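Local coordinates for protein endoglucanase, family GH5 (Zobellia galactanivorans, PDB 6GL0) that probably hydrolyses beta-linked glucans as a glycoside hydrolase of family 5, and holds a glucose oligomer in its barrel cleft, at residues T61-I66 against H101-W106; L144-H149 against Y195-A200; T55-V60 against C298-D303. The protein carries 1 engineered substitution. All coordinates share one frame; numbering follows the deposited sequence.

Contact 1: residues T61-I66 against H101-W106. With GLC (alpha-D-glucopyranose), chain D; BGC (beta-D-glucopyranose), chain B.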
loop_
_atom_site.group_PDB
_atom_site.type_symbol
_atom_site.label_atom_id
_atom_site.label_comp_id
_atom_site.label_asym_id
_atom_site.label_seq_id
_atom_site.Cartn_x
_atom_site.Cartn_y
_atom_site.Cartn_z
ATOM N N THR A 61 -7.778 -33.313 -12.847
ATOM C CA THR A 61 -6.704 -33.730 -13.726
ATOM C C THR A 61 -7.414 -34.382 -14.911
ATOM O O THR A 61 -8.198 -35.304 -14.738
ATOM C CB THR A 61 -5.758 -34.703 -13.047
ATOM O OG1 THR A 61 -4.943 -33.986 -12.128
ATOM C CG2 THR A 61 -4.869 -35.359 -14.044
ATOM N N TRP A 62 -7.145 -33.858 -16.098
ATOM C CA TRP A 62 -7.830 -34.279 -17.312
ATOM C C TRP A 62 -7.106 -35.298 -18.198
ATOM O O TRP A 62 -7.747 -35.932 -19.024
ATOM C CB TRP A 62 -8.200 -33.053 -18.144
ATOM C CG TRP A 62 -8.987 -32.012 -17.380
ATOM C CD1 TRP A 62 -8.483 -31.033 -16.605
ATOM C CD2 TRP A 62 -10.401 -31.855 -17.341
ATOM N NE1 TRP A 62 -9.474 -30.274 -16.084
ATOM C CE2 TRP A 62 -10.671 -30.763 -16.514
ATOM C CE3 TRP A 62 -11.470 -32.547 -17.911
ATOM C CZ2 TRP A 62 -11.953 -30.346 -16.237
ATOM C CZ3 TRP A 62 -12.738 -32.118 -17.654
ATOM C CH2 TRP A 62 -12.976 -31.039 -16.814
ATOM N N LYS A 63 -5.832 -35.557 -17.920
ATOM C CA LYS A 63 -4.986 -36.373 -18.780
ATOM C C LYS A 63 -5.539 -37.742 -19.154
ATOM O O LYS A 63 -5.565 -38.080 -20.302
ATOM C CB LYS A 63 -3.625 -36.569 -18.117
ATOM C CG LYS A 63 -2.642 -37.373 -18.936
ATOM C CD LYS A 63 -1.599 -38.016 -18.072
ATOM C CE LYS A 63 -0.597 -38.797 -18.900
ATOM N NZ LYS A 63 -1.222 -40.019 -19.464
ATOM N N PHE A 64 -6.043 -38.496 -18.196
ATOM C CA PHE A 64 -6.553 -39.842 -18.449
ATOM C C PHE A 64 -7.878 -39.924 -19.184
ATOM O O PHE A 64 -8.344 -41.009 -19.473
ATOM C CB PHE A 64 -6.627 -40.627 -17.149
ATOM C CG PHE A 64 -5.301 -40.812 -16.517
ATOM C CD1 PHE A 64 -4.489 -41.837 -16.915
ATOM C CD2 PHE A 64 -4.852 -39.926 -15.567
ATOM C CE1 PHE A 64 -3.246 -41.991 -16.362
ATOM C CE2 PHE A 64 -3.614 -40.061 -15.018
ATOM C CZ PHE A 64 -2.805 -41.099 -15.404
ATOM N N HIS A 65 -8.536 -38.777 -19.376
ATOM C CA HIS A 65 -9.817 -38.693 -20.043
ATOM C C HIS A 65 -9.841 -37.810 -21.297
ATOM O O HIS A 65 -10.897 -37.408 -21.740
ATOM C CB HIS A 65 -10.887 -38.344 -19.028
ATOM C CG HIS A 65 -10.828 -39.218 -17.828
ATOM N ND1 HIS A 65 -11.386 -40.474 -17.796
ATOM C CD2 HIS A 65 -10.161 -39.073 -16.661
ATOM C CE1 HIS A 65 -11.110 -41.040 -16.635
ATOM N NE2 HIS A 65 -10.367 -40.211 -15.929
ATOM N N ILE A 66 -8.673 -37.513 -21.846
ATOM C CA ILE A 66 -8.562 -36.786 -23.105
ATOM C C ILE A 66 -8.126 -37.746 -24.236
ATOM O O ILE A 66 -7.144 -38.448 -24.111
ATOM C CB ILE A 66 -7.526 -35.661 -23.047
ATOM C CG1 ILE A 66 -7.916 -34.621 -22.009
ATOM C CG2 ILE A 66 -7.412 -34.951 -24.386
ATOM C CD1 ILE A 66 -6.801 -33.662 -21.699
ATOM N N HIS A 101 -5.424 -29.466 -13.421
ATOM C CA HIS A 101 -4.568 -29.774 -12.266
ATOM C C HIS A 101 -3.285 -30.525 -12.684
ATOM O O HIS A 101 -2.388 -29.858 -13.202
ATOM C CB HIS A 101 -5.333 -30.474 -11.140
ATOM C CG HIS A 101 -4.765 -30.218 -9.789
ATOM N ND1 HIS A 101 -5.066 -29.080 -9.060
ATOM C CD2 HIS A 101 -3.942 -30.958 -9.007
ATOM C CE1 HIS A 101 -4.432 -29.122 -7.899
ATOM N NE2 HIS A 101 -3.765 -30.263 -7.828
ATOM N N HIS A 102 -3.154 -31.850 -12.461
ATOM C CA HIS A 102 -1.850 -32.530 -12.642
ATOM C C HIS A 102 -1.672 -32.964 -14.104
ATOM O O HIS A 102 -1.477 -34.155 -14.381
ATOM C CB HIS A 102 -1.712 -33.780 -11.765
ATOM C CG HIS A 102 -1.647 -33.521 -10.314
ATOM N ND1 HIS A 102 -0.780 -32.589 -9.763
ATOM C CD2 HIS A 102 -2.292 -34.113 -9.279
ATOM C CE1 HIS A 102 -0.907 -32.617 -8.456
ATOM N NE2 HIS A 102 -1.813 -33.547 -8.131
ATOM N N ASP A 103 -1.677 -31.985 -15.000
ATOM C CA ASP A 103 -1.650 -32.157 -16.439
ATOM C C ASP A 103 -0.362 -31.599 -17.076
ATOM O O ASP A 103 -0.290 -31.360 -18.302
ATOM C CB ASP A 103 -2.893 -31.481 -17.041
ATOM C CG ASP A 103 -4.150 -32.322 -16.875
ATOM O OD1 ASP A 103 -4.169 -33.434 -17.439
ATOM O OD2 ASP A 103 -5.105 -31.901 -16.190
ATOM N N GLU A 104 0.690 -31.487 -16.260
ATOM C CA GLU A 104 1.956 -30.910 -16.718
ATOM C C GLU A 104 2.683 -31.782 -17.757
ATOM O O GLU A 104 3.519 -31.263 -18.491
ATOM C CB GLU A 104 2.896 -30.619 -15.542
ATOM C CG GLU A 104 2.348 -29.583 -14.549
ATOM C CD GLU A 104 1.429 -30.153 -13.475
ATOM O OE1 GLU A 104 1.229 -31.392 -13.413
ATOM O OE2 GLU A 104 0.922 -29.350 -12.665
ATOM N N THR A 105 2.349 -33.068 -17.854
ATOM C CA THR A 105 2.983 -33.931 -18.871
ATOM C C THR A 105 2.688 -33.495 -20.318
ATOM O O THR A 105 3.516 -33.669 -21.166
ATOM C CB THR A 105 2.689 -35.421 -18.659
ATOM O OG1 THR A 105 1.277 -35.642 -18.530
ATOM C CG2 THR A 105 3.397 -35.883 -17.388
ATOM N N TRP A 106 1.539 -32.883 -20.579
ATOM C CA TRP A 106 1.269 -32.349 -21.902
ATOM C C TRP A 106 1.232 -30.830 -21.917
ATOM O O TRP A 106 0.869 -30.247 -22.937
ATOM C CB TRP A 106 -0.042 -32.929 -22.448
ATOM C CG TRP A 106 -1.270 -32.698 -21.593
ATOM C CD1 TRP A 106 -1.679 -33.464 -20.540
ATOM C CD2 TRP A 106 -2.258 -31.676 -21.742
ATOM N NE1 TRP A 106 -2.847 -32.991 -20.016
ATOM C CE2 TRP A 106 -3.234 -31.890 -20.740
ATOM C CE3 TRP A 106 -2.413 -30.600 -22.610
ATOM C CZ2 TRP A 106 -4.335 -31.048 -20.567
ATOM C CZ3 TRP A 106 -3.530 -29.767 -22.450
ATOM C CH2 TRP A 106 -4.470 -30.001 -21.424
HETATM C C1 GLC D . -0.180 -28.150 -4.478
HETATM C C2 GLC D . -0.695 -29.173 -5.499
HETATM C C3 GLC D . -1.420 -30.335 -4.847
HETATM C C4 GLC D . -0.533 -30.922 -3.771
HETATM C C5 GLC D . -0.247 -29.824 -2.768
HETATM C C6 GLC D . 0.619 -30.253 -1.589
HETATM O O1 GLC D . -1.206 -27.313 -3.928
HETATM O O2 GLC D . -1.575 -28.466 -6.376
HETATM O O3 GLC D . -1.731 -31.300 -5.834
HETATM O O4 GLC D . -1.188 -31.997 -3.126
HETATM O O5 GLC D . 0.469 -28.826 -3.452
HETATM O O6 GLC D . 1.859 -30.729 -2.079
HETATM C C2 BGC B . -1.163 -34.151 -2.192
HETATM C C3 BGC B . -0.387 -35.453 -2.138
HETATM C C4 BGC B . -0.117 -36.011 -3.520
HETATM C C5 BGC B . 0.493 -34.913 -4.360
HETATM C C6 BGC B . 0.635 -35.325 -5.810
HETATM C C1 BGC B . -0.397 -33.166 -3.049
HETATM O O2 BGC B . -1.309 -33.638 -0.890
HETATM O O3 BGC B . -1.087 -36.356 -1.316
HETATM O O4 BGC B . 0.832 -37.072 -3.429
HETATM O O5 BGC B . -0.230 -33.705 -4.322
HETATM O O6 BGC B . 1.615 -34.509 -6.447
#

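Contact 2: residues L144-H149 against Y195-A200. With GLC (alpha-D-glucopyranose), chain D.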
loop_
_atom_site.group_PDB
_atom_site.type_symbol
_atom_site.label_atom_id
_atom_site.label_comp_id
_atom_site.label_asym_id
_atom_site.label_seq_id
_atom_site.Cartn_x
_atom_site.Cartn_y
_atom_site.Cartn_z
ATOM N N LEU A 144 -4.865 -22.921 -15.132
ATOM C CA LEU A 144 -3.771 -23.849 -14.862
ATOM C C LEU A 144 -3.362 -23.828 -13.378
ATOM O O LEU A 144 -3.132 -22.764 -12.815
ATOM C CB LEU A 144 -2.544 -23.471 -15.671
ATOM C CG LEU A 144 -2.707 -23.391 -17.181
ATOM C CD1 LEU A 144 -1.525 -22.691 -17.801
ATOM C CD2 LEU A 144 -2.864 -24.796 -17.771
ATOM N N ASN A 145 -3.231 -25.014 -12.780
ATOM C CA ASN A 145 -2.998 -25.158 -11.361
ATOM C C ASN A 145 -1.669 -24.558 -10.944
ATOM O O ASN A 145 -1.643 -23.545 -10.249
ATOM C CB ASN A 145 -3.104 -26.643 -10.910
ATOM C CG ASN A 145 -2.695 -26.858 -9.457
ATOM O OD1 ASN A 145 -3.144 -26.134 -8.577
ATOM N ND2 ASN A 145 -1.866 -27.865 -9.192
ATOM N N GLU A 146 -0.601 -25.265 -11.286
ATOM C CA GLU A 146 0.772 -24.908 -10.969
ATOM C C GLU A 146 1.658 -25.161 -12.205
ATOM O O GLU A 146 2.538 -26.006 -12.168
ATOM C CB GLU A 146 1.233 -25.698 -9.735
ATOM C CG GLU A 146 0.454 -25.327 -8.478
ATOM C CD GLU A 146 1.003 -25.952 -7.200
ATOM O OE1 GLU A 146 1.748 -26.961 -7.277
ATOM O OE2 GLU A 146 0.698 -25.421 -6.107
ATOM N N PRO A 147 1.378 -24.469 -13.314
ATOM C CA PRO A 147 2.074 -24.745 -14.576
ATOM C C PRO A 147 3.551 -24.454 -14.476
ATOM O O PRO A 147 3.960 -23.442 -13.897
ATOM C CB PRO A 147 1.369 -23.838 -15.589
ATOM C CG PRO A 147 0.887 -22.704 -14.773
ATOM C CD PRO A 147 0.586 -23.227 -13.395
ATOM N N ARG A 148 4.343 -25.405 -14.951
ATOM C CA ARG A 148 5.774 -25.455 -14.700
ATOM C C ARG A 148 6.417 -26.561 -15.516
ATOM O O ARG A 148 5.718 -27.391 -16.137
ATOM C CB ARG A 148 6.092 -25.680 -13.214
ATOM C CG ARG A 148 5.731 -27.078 -12.714
ATOM C CD ARG A 148 5.691 -27.160 -11.212
ATOM N NE ARG A 148 5.494 -28.532 -10.767
ATOM C CZ ARG A 148 4.326 -29.179 -10.719
ATOM N NH1 ARG A 148 3.200 -28.616 -11.099
ATOM N NH2 ARG A 148 4.305 -30.422 -10.279
ATOM N N HIS A 149 7.743 -26.551 -15.497
ATOM C CA HIS A 149 8.569 -27.573 -16.139
ATOM C C HIS A 149 9.002 -28.548 -15.029
ATOM O O HIS A 149 9.947 -28.277 -14.289
ATOM C CB HIS A 149 9.807 -26.904 -16.820
ATOM C CG HIS A 149 10.482 -27.752 -17.866
ATOM N ND1 HIS A 149 11.285 -27.218 -18.852
ATOM C CD2 HIS A 149 10.445 -29.083 -18.100
ATOM C CE1 HIS A 149 11.711 -28.180 -19.647
ATOM N NE2 HIS A 149 11.217 -29.324 -19.213
ATOM N N TYR A 195 3.707 -18.619 -12.672
ATOM C CA TYR A 195 4.463 -19.841 -12.854
ATOM C C TYR A 195 4.456 -20.644 -11.542
ATOM O O TYR A 195 4.780 -20.127 -10.468
ATOM C CB TYR A 195 5.890 -19.552 -13.281
ATOM C CG TYR A 195 6.754 -20.776 -13.616
ATOM C CD1 TYR A 195 7.414 -21.493 -12.626
ATOM C CD2 TYR A 195 6.903 -21.200 -14.934
ATOM C CE1 TYR A 195 8.171 -22.611 -12.939
ATOM C CE2 TYR A 195 7.671 -22.308 -15.252
ATOM C CZ TYR A 195 8.319 -23.011 -14.248
ATOM O OH TYR A 195 9.098 -24.114 -14.560
ATOM N N ALA A 196 4.033 -21.895 -11.661
ATOM C CA ALA A 196 3.887 -22.822 -10.544
ATOM C C ALA A 196 3.026 -22.327 -9.389
ATOM O O ALA A 196 3.087 -22.904 -8.298
ATOM C CB ALA A 196 5.264 -23.245 -10.032
ATOM N N ALA A 197 2.196 -21.304 -9.633
ATOM C CA ALA A 197 1.490 -20.547 -8.580
ATOM C C ALA A 197 2.448 -20.033 -7.490
ATOM O O ALA A 197 2.070 -19.852 -6.334
ATOM C CB ALA A 197 0.340 -21.369 -7.979
ATOM N N SER A 198 3.663 -19.734 -7.917
ATOM C CA SER A 198 4.753 -19.300 -7.063
ATOM C C SER A 198 4.561 -17.851 -6.660
ATOM O O SER A 198 3.950 -17.070 -7.392
ATOM C CB SER A 198 6.076 -19.389 -7.844
ATOM O OG SER A 198 7.160 -18.889 -7.104
ATOM N N THR A 199 5.105 -17.505 -5.492
ATOM C CA THR A 199 5.181 -16.105 -5.041
ATOM C C THR A 199 6.619 -15.581 -5.051
ATOM O O THR A 199 6.899 -14.568 -4.426
ATOM C CB THR A 199 4.602 -15.939 -3.632
ATOM O OG1 THR A 199 5.406 -16.657 -2.698
ATOM C CG2 THR A 199 3.115 -16.402 -3.566
ATOM N N ALA A 200 7.528 -16.280 -5.730
ATOM C CA ALA A 200 8.916 -15.836 -5.839
ATOM C C ALA A 200 8.931 -14.581 -6.709
ATOM O O ALA A 200 8.075 -14.399 -7.581
ATOM C CB ALA A 200 9.796 -16.919 -6.435
HETATM C C1 GLC D . -0.180 -28.150 -4.478
HETATM C C2 GLC D . -0.695 -29.173 -5.499
HETATM C C3 GLC D . -1.420 -30.335 -4.847
HETATM C C4 GLC D . -0.533 -30.922 -3.771
HETATM C C5 GLC D . -0.247 -29.824 -2.768
HETATM C C6 GLC D . 0.619 -30.253 -1.589
HETATM O O1 GLC D . -1.206 -27.313 -3.928
HETATM O O2 GLC D . -1.575 -28.466 -6.376
HETATM O O3 GLC D . -1.731 -31.300 -5.834
HETATM O O4 GLC D . -1.188 -31.997 -3.126
HETATM O O5 GLC D . 0.469 -28.826 -3.452
HETATM O O6 GLC D . 1.859 -30.729 -2.079
#

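Contact 3: residues T55-V60 against C298-D303. With GLC (alpha-D-glucopyranose), chain D; BGC (beta-D-glucopyranose), chain B.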
loop_
_atom_site.group_PDB
_atom_site.type_symbol
_atom_site.label_atom_id
_atom_site.label_comp_id
_atom_site.label_asym_id
_atom_site.label_seq_id
_atom_site.Cartn_x
_atom_site.Cartn_y
_atom_site.Cartn_z
ATOM N N THR A 55 -16.584 -21.512 -0.387
ATOM C CA THR A 55 -16.014 -21.854 -1.669
ATOM C C THR A 55 -15.504 -23.281 -1.648
ATOM O O THR A 55 -14.822 -23.706 -0.700
ATOM C CB THR A 55 -14.898 -20.871 -2.013
ATOM O OG1 THR A 55 -15.481 -19.580 -2.152
ATOM C CG2 THR A 55 -14.194 -21.271 -3.306
ATOM N N LEU A 56 -15.874 -24.026 -2.687
ATOM C CA LEU A 56 -15.278 -25.338 -2.958
ATOM C C LEU A 56 -14.349 -25.200 -4.165
ATOM O O LEU A 56 -14.772 -24.759 -5.223
ATOM C CB LEU A 56 -16.352 -26.408 -3.236
ATOM C CG LEU A 56 -15.768 -27.775 -3.634
ATOM C CD1 LEU A 56 -15.194 -28.510 -2.415
ATOM C CD2 LEU A 56 -16.800 -28.644 -4.342
ATOM N N ARG A 57 -13.083 -25.572 -3.988
ATOM C CA ARG A 57 -12.166 -25.774 -5.105
ATOM C C ARG A 57 -12.244 -27.252 -5.445
ATOM O O ARG A 57 -12.079 -28.122 -4.566
ATOM C CB ARG A 57 -10.732 -25.384 -4.762
ATOM C CG ARG A 57 -9.809 -25.418 -5.942
ATOM C CD ARG A 57 -8.718 -24.394 -5.771
ATOM N NE ARG A 57 -7.622 -24.452 -6.748
ATOM C CZ ARG A 57 -6.549 -25.250 -6.652
ATOM N NH1 ARG A 57 -6.438 -26.124 -5.676
ATOM N NH2 ARG A 57 -5.577 -25.170 -7.561
ATOM N N LEU A 58 -12.499 -27.488 -6.722
ATOM C CA LEU A 58 -12.688 -28.797 -7.337
ATOM C C LEU A 58 -11.561 -28.997 -8.346
ATOM O O LEU A 58 -11.755 -28.801 -9.553
ATOM C CB LEU A 58 -14.042 -28.822 -8.065
ATOM C CG LEU A 58 -14.450 -30.091 -8.862
ATOM C CD1 LEU A 58 -14.256 -31.353 -8.075
ATOM C CD2 LEU A 58 -15.922 -29.974 -9.285
ATOM N N PRO A 59 -10.359 -29.349 -7.871
ATOM C CA PRO A 59 -9.278 -29.574 -8.829
ATOM C C PRO A 59 -9.528 -30.839 -9.703
ATOM O O PRO A 59 -10.036 -31.851 -9.200
ATOM C CB PRO A 59 -8.069 -29.768 -7.918
ATOM C CG PRO A 59 -8.659 -30.397 -6.688
ATOM C CD PRO A 59 -9.975 -29.749 -6.505
ATOM N N VAL A 60 -9.172 -30.767 -10.986
ATOM C CA VAL A 60 -9.417 -31.855 -11.939
ATOM C C VAL A 60 -8.212 -32.072 -12.800
ATOM O O VAL A 60 -7.704 -31.160 -13.429
ATOM C CB VAL A 60 -10.629 -31.581 -12.863
ATOM C CG1 VAL A 60 -10.891 -32.765 -13.800
ATOM C CG2 VAL A 60 -11.881 -31.296 -12.045
ATOM N N CYS A 298 -8.848 -14.385 -0.447
ATOM C CA CYS A 298 -9.632 -15.605 -0.158
ATOM C C CYS A 298 -8.700 -16.790 0.108
ATOM O O CYS A 298 -7.995 -17.228 -0.817
ATOM C CB CYS A 298 -10.542 -15.998 -1.330
ATOM S SG CYS A 298 -11.402 -17.557 -1.143
ATOM N N PRO A 299 -8.721 -17.343 1.333
ATOM C CA PRO A 299 -7.872 -18.504 1.620
ATOM C C PRO A 299 -8.585 -19.832 1.398
ATOM O O PRO A 299 -9.657 -20.016 1.952
ATOM C CB PRO A 299 -7.596 -18.349 3.101
ATOM C CG PRO A 299 -8.861 -17.729 3.645
ATOM C CD PRO A 299 -9.488 -16.938 2.516
ATOM N N ILE A 300 -7.971 -20.757 0.626
ATOM C CA ILE A 300 -8.584 -22.090 0.356
ATOM C C ILE A 300 -7.659 -23.218 0.837
ATOM O O ILE A 300 -6.608 -23.460 0.242
ATOM C CB ILE A 300 -8.911 -22.283 -1.136
ATOM C CG1 ILE A 300 -9.677 -21.082 -1.684
ATOM C CG2 ILE A 300 -9.745 -23.525 -1.337
ATOM C CD1 ILE A 300 -10.111 -21.218 -3.123
ATOM N N TRP A 301 -8.037 -23.862 1.955
ATOM C CA TRP A 301 -7.256 -24.928 2.603
ATOM C C TRP A 301 -7.107 -26.149 1.672
ATOM O O TRP A 301 -8.074 -26.550 1.009
ATOM C CB TRP A 301 -7.894 -25.337 3.914
ATOM C CG TRP A 301 -7.213 -26.515 4.661
ATOM C CD1 TRP A 301 -7.444 -27.850 4.451
ATOM C CD2 TRP A 301 -6.188 -26.446 5.655
ATOM N NE1 TRP A 301 -6.616 -28.605 5.250
ATOM C CE2 TRP A 301 -5.844 -27.769 6.001
ATOM C CE3 TRP A 301 -5.497 -25.387 6.278
ATOM C CZ2 TRP A 301 -4.879 -28.068 6.970
ATOM C CZ3 TRP A 301 -4.552 -25.679 7.251
ATOM C CH2 TRP A 301 -4.247 -27.004 7.584
ATOM N N TRP A 302 -5.887 -26.689 1.566
ATOM C CA TRP A 302 -5.627 -27.894 0.805
ATOM C C TRP A 302 -5.905 -29.102 1.687
ATOM O O TRP A 302 -5.301 -29.252 2.768
ATOM C CB TRP A 302 -4.170 -27.941 0.321
ATOM C CG TRP A 302 -3.890 -29.228 -0.396
ATOM C CD1 TRP A 302 -3.157 -30.265 0.058
ATOM C CD2 TRP A 302 -4.415 -29.609 -1.651
ATOM N NE1 TRP A 302 -3.201 -31.285 -0.861
ATOM C CE2 TRP A 302 -3.968 -30.902 -1.919
ATOM C CE3 TRP A 302 -5.260 -28.993 -2.558
ATOM C CZ2 TRP A 302 -4.297 -31.581 -3.091
ATOM C CZ3 TRP A 302 -5.621 -29.684 -3.699
ATOM C CH2 TRP A 302 -5.129 -30.944 -3.969
ATOM N N ASP A 303 -6.855 -29.938 1.254
ATOM C CA ASP A 303 -7.257 -31.138 1.975
ATOM C C ASP A 303 -7.119 -32.317 1.023
ATOM O O ASP A 303 -7.816 -32.399 -0.020
ATOM C CB ASP A 303 -8.676 -30.974 2.466
ATOM C CG ASP A 303 -9.140 -32.103 3.378
ATOM O OD1 ASP A 303 -8.957 -33.296 3.006
ATOM O OD2 ASP A 303 -9.733 -31.808 4.464
HETATM C C1 GLC D . -0.180 -28.150 -4.478
HETATM C C2 GLC D . -0.695 -29.173 -5.499
HETATM C C3 GLC D . -1.420 -30.335 -4.847
HETATM C C4 GLC D . -0.533 -30.922 -3.771
HETATM C C5 GLC D . -0.247 -29.824 -2.768
HETATM C C6 GLC D . 0.619 -30.253 -1.589
HETATM O O1 GLC D . -1.206 -27.313 -3.928
HETATM O O2 GLC D . -1.575 -28.466 -6.376
HETATM O O3 GLC D . -1.731 -31.300 -5.834
HETATM O O4 GLC D . -1.188 -31.997 -3.126
HETATM O O5 GLC D . 0.469 -28.826 -3.452
HETATM O O6 GLC D . 1.859 -30.729 -2.079
HETATM C C2 BGC B . -1.163 -34.151 -2.192
HETATM C C3 BGC B . -0.387 -35.453 -2.138
HETATM C C4 BGC B . -0.117 -36.011 -3.520
HETATM C C5 BGC B . 0.493 -34.913 -4.360
HETATM C C6 BGC B . 0.635 -35.325 -5.810
HETATM C C1 BGC B . -0.397 -33.166 -3.049
HETATM O O2 BGC B . -1.309 -33.638 -0.890
HETATM O O3 BGC B . -1.087 -36.356 -1.316
HETATM O O4 BGC B . 0.832 -37.072 -3.429
HETATM O O5 BGC B . -0.230 -33.705 -4.322
HETATM O O6 BGC B . 1.615 -34.509 -6.447
#

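Contact 1: residues T61-I66 against H101-W106
Two groups grip the hydroxyl of Thr61. The backbone N-H of His102 donates to Thr61 OG1 at 2.8 Å, and the same oxygen is hydrogen-bonded to the carbonyl O of Asp26. The first torsion explains the reach: OG1 stands beside the backbone N (chi1 -75°), where it also meets His102 CB, while the methyl CG2 lies near the carbonyl of His102.

Asp103 carries the next bonds. Its OD2 takes the N-H of Trp62 at 2.8 Å through the syn lone pair, and an N-H...O angle of 176° makes this bond almost straight. OD2 also sits at the edge of the Trp62 indole, whose plane is 27° from that of the carboxylate; Trp62 NE1 itself is bonded to Asn99 O. Within the 101-106 loop, Trp106 NE1 donates to Asp103 OD1 at 2.9 Å, arriving from above the carboxylate plane although the oxygen is near the plane of the indole. Both carboxylate oxygens are thus tied to N-H groups, which should fix the rotation of this buried group.

The two segments are loops at the C-terminal ends of neighbouring strands, 55-58 and 95-99, of a TIM barrel, the side on which such enzymes bind substrate. His102 is the centre of an inverse gamma turn, and the ring of His102 has His101 CD2 3.4 Å above its centre. His101 NE2 and O3 of the alpha-glucose share a hydrogen bond of 3.0 Å, in which either could donate.

Farther from the sugar the chemistry becomes apolar. Ile66 CD1 reaches Trp106 CZ2 at 3.8 Å, the two side chains coming from opposite directions, and helix 114-131 adds Val124 against Ile66. Nearer the solvent, the Lys63 chain passes Thr105, with Lys63 CE 3.7 Å from Thr105 OG1.

Contact 2: residues L144-H149 against Y195-A200
This is a buried contact between the loops 144-149 and 195-200, set where strands 139-142 and 190-193, adjacent in the barrel, run out at their C-terminal ends. Two N-H...O hydrogen bonds, one donated from each loop, support that reading: Ala196 N donates to Pro147 O at 2.7 Å, and His149 N donates to Tyr195 OH at 2.9 Å with an angle of 164°.

Pro147 O also packs over one face of the Tyr195 ring, offset toward the rim. The ring reaches along the other loop because Tyr195 CG is anti to the backbone N (chi1 -175°), bringing Tyr195 CZ to 3.6 Å from Arg148 CB. Ala196 and Ala197 both have left-handed backbone conformations, and the turn is closed by Ser198 N to Tyr195 O. It brings Ala197 CB to 3.7 Å from Asn145 O and near Glu146 CG.

Asn145-Glu146-Pro147 matches the Asn-Glu-Pro signature of family 5, whose glutamate is the general acid/base in relatives. Glu146 OE2 lies beside the anomeric centre of the alpha-glucose, 3.3 Å from C1 and 3.5 Å from O1, as expected if it has that role here. OE2 is also bonded to His221 ND1. Beside it, Asn145 ND2 donates to the sugar O2 at 2.9 Å, while Asn145 OD1 is held by Arg57 NH2.

Arg148 folds back on the same loop: its extended chain delivers NH1 to Glu146 O at 2.9 Å, with the oxygen in the guanidinium plane. NH1 also forms a salt bridge with Glu104 and NE one with Glu155, which should hold the guanidinium in place.

Contact 3: residues T55-V60 against C298-D303
Thr55 starts the contact with its methyl: CG2 touches Ile300 CD1 at 4.1 Å, the two side chains crossing at about a right angle. Its hydroxyl is engaged elsewhere, at Met15 O.

Two residues on, Arg57 meets the same isoleucine with its base, CB lying 4.0 Å from Ile300 CG2. With CG anti to the backbone N (chi1 -173°) and the chain extended to NE, the guanidinium is carried away from that apolar patch to Trp302, where NH1 stands 4.2 Å from CZ3. The indole meets the edge of the guanidinium, and the planes are 68° apart, so the cation does not lie flat on the ring. Its polar partners include Asn20 OD1 at NH1 and Glu142 at NH2. This buried charge is therefore probably balanced by the Glu142 salt bridge.

Pro59 closes the walk: its CG sits 4.3 Å from Trp302 CZ3, near the plane of the indole. Held along this edge and met edge-to-face by Phe310, the tryptophan turns one face to the alpha-glucose, with C3 3.6 Å above the ring plane and offset toward the rim, and donates from NE1 to O2 of the beta-glucose at 3.0 Å and 161°. A leucine here would probably leave that O2 without its donor and the C3-C4 side of the glucose without the aromatic surface it rests on.

Strand 18-20 lies between strands 55-58 and 298-301 in the sheet order, so Thr55, Arg57 and Ile300 meet across the inside of the TIM barrel, and above them Trp302 forms the aromatic sugar platform familiar from glycoside hydrolase clefts.

Contact 3 lies deepest, inside the barrel, and is made of van der Waals touches between side chains of two strands and the residues that follow them; contact 2 is also buried but joins loops largely through backbone N-H...O hydrogen bonds, while contact 1 is only partly buried and mixes carboxylate bonds with an apolar outer end. Segment 61-66 of contact 1 continues directly from 55-60 of contact 3, and a probable bond from His101 N to Val60 O ties the two. Side-chain polar bonds tie contact 2 to each of the others. All three converge on the alpha-glucose, which meets polar groups from contacts 1 and 2 and an aromatic face from contact 3.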